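Local coordinates for conserved hypothetical protein (Agrobacterium tumefaciens, PDB 2FEX), which is of unknown function but belongs to the DJ-1/PfpI family, whose members include chaperones, deglycases and proteases, at residues P142-V151 / A157-I165. Sequence-based numbering, arbitrary orientation.
Sequences PRAVSDGGVV and APVSFAVEI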
# COMPACT_ATOMS: atom_id res chain seq x y z
N PRO A 142 -15.19 -4.11 12.31
CA PRO A 142 -13.86 -3.92 11.71
C PRO A 142 -13.82 -3.88 10.19
O PRO A 142 -12.87 -3.32 9.63
CB PRO A 142 -13.03 -5.12 12.22
CG PRO A 142 -14.09 -6.17 12.58
CD PRO A 142 -15.32 -5.43 12.97
N ARG A 143 -14.79 -4.49 9.52
CA ARG A 143 -14.70 -4.61 8.03
C ARG A 143 -15.44 -3.47 7.35
O ARG A 143 -16.38 -2.88 7.90
CB ARG A 143 -15.23 -5.95 7.53
CG ARG A 143 -14.36 -7.15 8.04
CD ARG A 143 -15.00 -8.42 7.57
NE ARG A 143 -14.30 -9.55 8.16
CZ ARG A 143 -14.17 -10.72 7.55
NH1 ARG A 143 -14.69 -10.90 6.34
NH2 ARG A 143 -13.49 -11.70 8.15
N ALA A 144 -15.03 -3.18 6.10
CA ALA A 144 -15.71 -2.17 5.27
C ALA A 144 -17.20 -2.43 5.15
O ALA A 144 -17.68 -3.61 5.21
CB ALA A 144 -15.12 -2.19 3.85
N VAL A 145 -17.94 -1.35 4.94
CA VAL A 145 -19.38 -1.42 4.72
C VAL A 145 -19.71 -0.90 3.31
O VAL A 145 -19.08 0.06 2.80
CB VAL A 145 -20.08 -0.59 5.77
CG1 VAL A 145 -21.63 -0.42 5.46
CG2 VAL A 145 -19.90 -1.19 7.14
N SER A 146 -20.65 -1.59 2.67
CA SER A 146 -21.17 -1.15 1.37
C SER A 146 -22.69 -1.05 1.41
O SER A 146 -23.38 -2.07 1.70
CB SER A 146 -20.75 -2.14 0.29
OG SER A 146 -21.21 -1.66 -0.97
N ASP A 147 -23.21 0.11 1.07
CA ASP A 147 -24.67 0.29 1.04
C ASP A 147 -25.00 1.51 0.16
O ASP A 147 -24.34 2.55 0.23
CB ASP A 147 -25.20 0.54 2.45
CG ASP A 147 -26.72 0.48 2.52
OD1 ASP A 147 -27.34 -0.41 1.86
OD2 ASP A 147 -27.32 1.33 3.20
N GLY A 148 -26.06 1.38 -0.64
CA GLY A 148 -26.55 2.51 -1.42
C GLY A 148 -25.54 3.14 -2.37
O GLY A 148 -25.66 4.32 -2.68
N GLY A 149 -24.57 2.34 -2.83
CA GLY A 149 -23.51 2.85 -3.74
C GLY A 149 -22.42 3.62 -3.04
O GLY A 149 -21.66 4.37 -3.67
N VAL A 150 -22.31 3.46 -1.72
CA VAL A 150 -21.25 4.10 -0.96
C VAL A 150 -20.51 3.03 -0.17
O VAL A 150 -21.11 2.24 0.58
CB VAL A 150 -21.87 5.15 0.04
CG1 VAL A 150 -20.78 5.76 0.97
CG2 VAL A 150 -22.61 6.26 -0.74
N VAL A 151 -19.20 3.00 -0.32
CA VAL A 151 -18.37 2.06 0.43
C VAL A 151 -17.51 2.89 1.41
O VAL A 151 -16.89 3.89 1.04
CB VAL A 151 -17.44 1.27 -0.52
CG1 VAL A 151 -16.40 0.45 0.30
CG2 VAL A 151 -18.32 0.30 -1.39
N ALA A 157 -8.74 -1.23 7.59
CA ALA A 157 -9.44 -2.26 6.79
C ALA A 157 -9.20 -2.10 5.27
O ALA A 157 -10.17 -2.08 4.50
CB ALA A 157 -10.96 -2.21 7.08
N PRO A 158 -7.92 -2.03 4.86
CA PRO A 158 -7.70 -1.85 3.42
C PRO A 158 -8.16 -3.03 2.56
O PRO A 158 -8.50 -2.83 1.39
CB PRO A 158 -6.16 -1.66 3.33
CG PRO A 158 -5.59 -2.43 4.52
CD PRO A 158 -6.64 -2.16 5.61
N VAL A 159 -8.11 -4.24 3.11
CA VAL A 159 -8.47 -5.42 2.30
C VAL A 159 -9.97 -5.43 2.02
O VAL A 159 -10.38 -5.56 0.88
CB VAL A 159 -7.99 -6.72 2.94
CG1 VAL A 159 -8.36 -7.88 1.97
CG2 VAL A 159 -6.46 -6.61 3.19
N SER A 160 -10.80 -5.32 3.06
CA SER A 160 -12.24 -5.37 2.84
C SER A 160 -12.73 -4.12 2.07
O SER A 160 -13.71 -4.20 1.35
CB SER A 160 -13.02 -5.57 4.13
OG SER A 160 -12.70 -4.56 5.08
N PHE A 161 -11.99 -3.02 2.22
CA PHE A 161 -12.30 -1.81 1.41
C PHE A 161 -12.17 -2.20 -0.08
O PHE A 161 -13.10 -1.95 -0.89
CB PHE A 161 -11.31 -0.71 1.76
CG PHE A 161 -11.62 0.64 1.12
CD1 PHE A 161 -12.85 1.27 1.32
CD2 PHE A 161 -10.63 1.27 0.34
CE1 PHE A 161 -13.08 2.59 0.79
CE2 PHE A 161 -10.85 2.59 -0.21
CZ PHE A 161 -12.10 3.20 -0.01
N ALA A 162 -11.04 -2.84 -0.43
CA ALA A 162 -10.84 -3.24 -1.82
C ALA A 162 -11.91 -4.23 -2.30
O ALA A 162 -12.45 -4.09 -3.41
CB ALA A 162 -9.44 -3.80 -2.03
N VAL A 163 -12.21 -5.21 -1.46
CA VAL A 163 -13.15 -6.29 -1.85
C VAL A 163 -14.53 -5.62 -2.09
O VAL A 163 -15.20 -5.94 -3.07
CB VAL A 163 -13.25 -7.34 -0.75
CG1 VAL A 163 -14.49 -8.22 -0.96
CG2 VAL A 163 -11.92 -8.12 -0.64
N GLU A 164 -14.95 -4.70 -1.20
CA GLU A 164 -16.31 -4.13 -1.34
C GLU A 164 -16.41 -3.23 -2.60
O GLU A 164 -17.47 -3.18 -3.24
CB GLU A 164 -16.74 -3.35 -0.10
CG GLU A 164 -16.95 -4.23 1.13
CD GLU A 164 -18.13 -5.23 0.99
OE1 GLU A 164 -18.98 -5.14 0.04
OE2 GLU A 164 -18.21 -6.15 1.84
N ILE A 165 -15.31 -2.56 -2.96
CA ILE A 165 -15.29 -1.74 -4.18
C ILE A 165 -15.44 -2.66 -5.37
O ILE A 165 -16.30 -2.42 -6.26
CB ILE A 165 -13.99 -0.94 -4.28
CG1 ILE A 165 -14.04 0.16 -3.18
CG2 ILE A 165 -13.77 -0.32 -5.67
CD1 ILE A 165 -12.70 0.83 -2.85
O HOH W 1 -16.66 -5.97 4.07
O HOH W 2 -19.88 -3.81 -2.22
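The beta-hairpin at one edge of the DJ-1/PfpI sheet within this chain, strands 145-147 and 150-153, packs here against helix 158-168, which follows it in the chain. Ala144, just ahead of the edge strand, presses its methyl onto the first turn of the helix, where CB lies 3.5 Å from Ser160 O. Its backbone N-H is taken up by the Ser160 hydroxyl in a nearly straight hydrogen bond (N to OG 2.9 Å, 177°). That hydroxyl sits between the backbone N and the carbonyl carbon (chi1 56°), turned to the backbone of Arg143 and Ala144. Ala157, at the N-cap position, sets its methyl against the carbonyl oxygen of Pro142.

One turn further along, Glu164 lies over the hairpin. CG, anti to the carbonyl carbon (chi1 -68°), rests on the Ala144 methyl, and the bend at chi2 brings OE1 to Ser146 CB. Each carboxylate oxygen accepts a hydrogen bond from a water: one water donates to OE2 and Ala144 O, the other accepts from Ser146 OG and donates to Glu164 OE1, at 2.8 Å, and Glu164 O. One direct bond and two water bridges thus join Ala144 and Ser146 to the helix.

Towards the sheet the contact turns apolar. Val151 CG1 reaches 3.8 Å from Phe161 CD1 and equally near Glu164 CB, with Ile165 CG1 a little farther at 4.2 Å. Ile165 CD1 lies over the centre of the Phe161 ring, 3.6 Å above its plane. Phe161 also packs on Ala98 and Ile100 of the neighbouring strand 96-100 and touches the presumed nucleophile elbow around Cys101. At the helix start, Glu186 of the second subunit accepts hydrogen bonds from the backbone N of Val159 and Ser160. A helix that follows the edge hairpin and packs on one face of the mostly parallel sheet is characteristic of the DJ-1/PfpI alpha/beta sandwich.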